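Local coordinates for Two-component response regulator, LuxR family (PDB 3CZ5), which probably binds DNA and regulates transcription as a LuxR-family response regulator, the segment solved here including its receiver domain, at residues G66-R74 and L95-S103. Sequence-based numbering, arbitrary orientation.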
loop_
_atom_site.group_PDB
_atom_site.type_symbol
_atom_site.label_atom_id
_atom_site.label_comp_id
_atom_site.label_asym_id
_atom_site.label_seq_id
_atom_site.Cartn_x
_atom_site.Cartn_y
_atom_site.Cartn_z
ATOM N N GLY A 66 1.699 9.048 -0.910
ATOM C CA GLY A 66 1.149 8.028 -0.068
ATOM C C GLY A 66 1.644 8.202 1.327
ATOM O O GLY A 66 0.991 7.806 2.251
ATOM N N ILE A 67 2.806 8.804 1.477
ATOM C CA ILE A 67 3.408 8.918 2.795
ATOM C C ILE A 67 2.616 9.983 3.607
ATOM O O ILE A 67 2.258 9.743 4.771
ATOM C CB ILE A 67 4.940 9.202 2.680
ATOM C CG1 ILE A 67 5.744 8.568 3.799
ATOM C CG2 ILE A 67 5.214 10.639 2.595
ATOM C CD1 ILE A 67 6.647 7.383 3.254
ATOM N N GLU A 68 2.323 11.134 2.979
ATOM C CA GLU A 68 1.514 12.186 3.623
ATOM C C GLU A 68 0.094 11.637 3.900
ATOM O O GLU A 68 -0.428 11.697 5.027
ATOM C CB GLU A 68 1.520 13.512 2.803
ATOM C CG GLU A 68 2.993 14.265 2.630
ATOM C CD GLU A 68 3.775 14.170 1.175
ATOM O OE1 GLU A 68 4.310 13.063 0.786
ATOM O OE2 GLU A 68 3.863 15.236 0.470
ATOM N N ALA A 69 -0.490 11.061 2.853
ATOM C CA ALA A 69 -1.736 10.302 2.941
ATOM C C ALA A 69 -1.701 9.411 4.123
ATOM O O ALA A 69 -2.663 9.321 4.854
ATOM C CB ALA A 69 -1.942 9.456 1.732
ATOM N N THR A 70 -0.606 8.702 4.300
ATOM C CA THR A 70 -0.643 7.609 5.303
ATOM C C THR A 70 -0.722 8.235 6.686
ATOM O O THR A 70 -1.447 7.734 7.523
ATOM C CB THR A 70 0.594 6.690 5.290
ATOM O OG1 THR A 70 0.526 5.813 4.163
ATOM C CG2 THR A 70 0.686 5.876 6.612
ATOM N N ARG A 71 0.037 9.321 6.894
ATOM C CA ARG A 71 0.010 9.993 8.140
ATOM C C ARG A 71 -1.419 10.374 8.373
ATOM O O ARG A 71 -1.973 10.033 9.394
ATOM C CB ARG A 71 0.961 11.193 8.171
ATOM C CG ARG A 71 2.396 10.826 8.701
ATOM C CD ARG A 71 3.493 11.783 8.167
ATOM N NE ARG A 71 2.810 13.001 7.729
ATOM C CZ ARG A 71 3.148 13.711 6.658
ATOM N NH1 ARG A 71 4.208 13.303 5.913
ATOM N NH2 ARG A 71 2.417 14.803 6.339
ATOM N N HIS A 72 -2.044 11.048 7.416
ATOM C CA HIS A 72 -3.380 11.614 7.697
ATOM C C HIS A 72 -4.310 10.557 8.212
ATOM O O HIS A 72 -5.004 10.749 9.177
ATOM C CB HIS A 72 -4.005 12.291 6.482
ATOM C CG HIS A 72 -3.760 13.752 6.469
ATOM N ND1 HIS A 72 -2.685 14.331 5.811
ATOM C CD2 HIS A 72 -4.393 14.755 7.107
ATOM C CE1 HIS A 72 -2.675 15.631 6.025
ATOM N NE2 HIS A 72 -3.700 15.918 6.812
ATOM N N ILE A 73 -4.307 9.419 7.552
ATOM C CA ILE A 73 -5.242 8.409 7.858
ATOM C C ILE A 73 -4.977 7.812 9.239
ATOM O O ILE A 73 -5.869 7.574 10.009
ATOM C CB ILE A 73 -5.133 7.357 6.829
ATOM C CG1 ILE A 73 -5.736 7.855 5.506
ATOM C CG2 ILE A 73 -5.757 6.109 7.370
ATOM C CD1 ILE A 73 -5.848 6.775 4.321
ATOM N N ARG A 74 -3.727 7.590 9.549
ATOM C CA ARG A 74 -3.315 7.044 10.827
ATOM C C ARG A 74 -3.620 7.983 11.970
ATOM O O ARG A 74 -3.736 7.586 13.141
ATOM C CB ARG A 74 -1.837 6.789 10.748
ATOM C CG ARG A 74 -1.558 5.661 9.761
ATOM C CD ARG A 74 -0.667 4.764 10.478
ATOM N NE ARG A 74 -1.238 3.458 10.751
ATOM C CZ ARG A 74 -0.839 2.646 11.723
ATOM N NH1 ARG A 74 0.086 3.056 12.602
ATOM N NH2 ARG A 74 -1.401 1.447 11.805
ATOM N N LEU A 95 11.728 3.318 4.477
ATOM C CA LEU A 95 11.853 3.689 5.901
ATOM C C LEU A 95 10.863 4.784 6.272
ATOM O O LEU A 95 10.194 4.697 7.276
ATOM C CB LEU A 95 13.236 4.206 6.243
ATOM C CG LEU A 95 14.192 3.049 6.067
ATOM C CD1 LEU A 95 15.670 3.583 5.917
ATOM C CD2 LEU A 95 13.958 2.055 7.207
ATOM N N LYS A 96 10.811 5.843 5.493
ATOM C CA LYS A 96 9.881 6.914 5.739
ATOM C C LYS A 96 8.475 6.327 5.898
ATOM O O LYS A 96 7.788 6.574 6.924
ATOM C CB LYS A 96 9.889 7.830 4.523
ATOM C CG LYS A 96 9.926 9.289 4.858
ATOM C CD LYS A 96 10.856 10.046 3.884
ATOM C CE LYS A 96 11.808 11.051 4.595
ATOM N NZ LYS A 96 12.846 11.511 3.630
ATOM N N ALA A 97 8.075 5.553 4.870
ATOM C CA ALA A 97 6.730 5.121 4.675
ATOM C C ALA A 97 6.524 4.431 5.928
ATOM O O ALA A 97 5.508 4.663 6.591
ATOM C CB ALA A 97 6.626 4.157 3.553
ATOM N N PHE A 98 7.486 3.590 6.314
ATOM C CA PHE A 98 7.289 2.844 7.584
ATOM C C PHE A 98 7.160 3.750 8.794
ATOM O O PHE A 98 6.292 3.540 9.621
ATOM C CB PHE A 98 8.294 1.731 7.854
ATOM C CG PHE A 98 8.095 0.529 6.973
ATOM C CD1 PHE A 98 6.940 -0.265 7.078
ATOM C CD2 PHE A 98 9.060 0.170 5.995
ATOM C CE1 PHE A 98 6.764 -1.420 6.214
ATOM C CE2 PHE A 98 8.883 -0.950 5.160
ATOM C CZ PHE A 98 7.757 -1.716 5.261
ATOM N N GLU A 99 7.985 4.783 8.878
ATOM C CA GLU A 99 8.083 5.558 10.094
ATOM C C GLU A 99 6.729 6.265 10.122
ATOM O O GLU A 99 6.171 6.497 11.194
ATOM C CB GLU A 99 9.386 6.428 10.089
ATOM C CG GLU A 99 9.403 7.725 10.858
ATOM C CD GLU A 99 10.484 8.699 10.317
ATOM O OE1 GLU A 99 11.016 8.450 9.190
ATOM O OE2 GLU A 99 10.812 9.714 11.011
ATOM N N ALA A 100 6.140 6.465 8.942
ATOM C CA ALA A 100 4.819 7.074 8.878
ATOM C C ALA A 100 3.659 6.179 9.263
ATOM O O ALA A 100 2.548 6.668 9.355
ATOM C CB ALA A 100 4.534 7.632 7.517
ATOM N N GLY A 101 3.843 4.885 9.441
ATOM C CA GLY A 101 2.657 4.030 9.701
ATOM C C GLY A 101 2.266 2.976 8.666
ATOM O O GLY A 101 1.403 2.145 8.926
ATOM N N ALA A 102 2.890 3.010 7.482
ATOM C CA ALA A 102 2.591 2.035 6.461
ATOM C C ALA A 102 2.958 0.686 6.989
ATOM O O ALA A 102 3.970 0.518 7.618
ATOM C CB ALA A 102 3.352 2.319 5.215
ATOM N N SER A 103 2.183 -0.336 6.711
ATOM C CA SER A 103 2.549 -1.641 7.180
ATOM C C SER A 103 3.191 -2.457 6.098
ATOM O O SER A 103 3.503 -3.588 6.274
ATOM C CB SER A 103 1.343 -2.375 7.696
ATOM O OG SER A 103 0.332 -1.482 7.980
#
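Ala100 turns its methyl toward helix 66-76, where it meets two side chains one helical turn apart: CG1 of Ile67 lies 4.0 Å from Ala100 CB, and the aliphatic CG of Arg71 approaches the same methyl. Ile67 reaches farther, its CD1 coming to 3.5 Å from Lys96 CB; its placement against Ala97 is doubtful, being too close in the model. Deeper in, Thr70 has chi1 at -75°, putting OG1 beside the backbone N and CG2 anti to it; CG2 lies 3.4 Å from Ala100 O and also packs near Ala102 N. The hydroxyl turns back into its own helix, Thr70 OG1 donating to Gly66 O at 2.8 Å. At the far end Arg74 bends over Gly101: its CD rests 3.5 Å from Gly101 CA, and Gly101 O sits over one guanidinium face, offset toward the rim, too badly angled to Arg74 NE for a hydrogen bond. NH2 instead bonds Ala80 O, in the loop leading to strand 82-86. A leucine in place of Arg74 would probably leave Ala80 O without this donor and Gly101 less covered. Gly101 is the first residue after the helix to leave helical geometry (phi 114°), in a Schellman motif; a side chain there would press on Ala100 O and crowd Arg74. Beneath this interface, Thr70 and Ala97 both touch Ile84. Helices 66-76 and 91-99 thus pack side by side over strand 82-86 on one face of the parallel sheet, belonging to consecutive β-α-β crossovers of the CheY-like (βα)5 receiver fold.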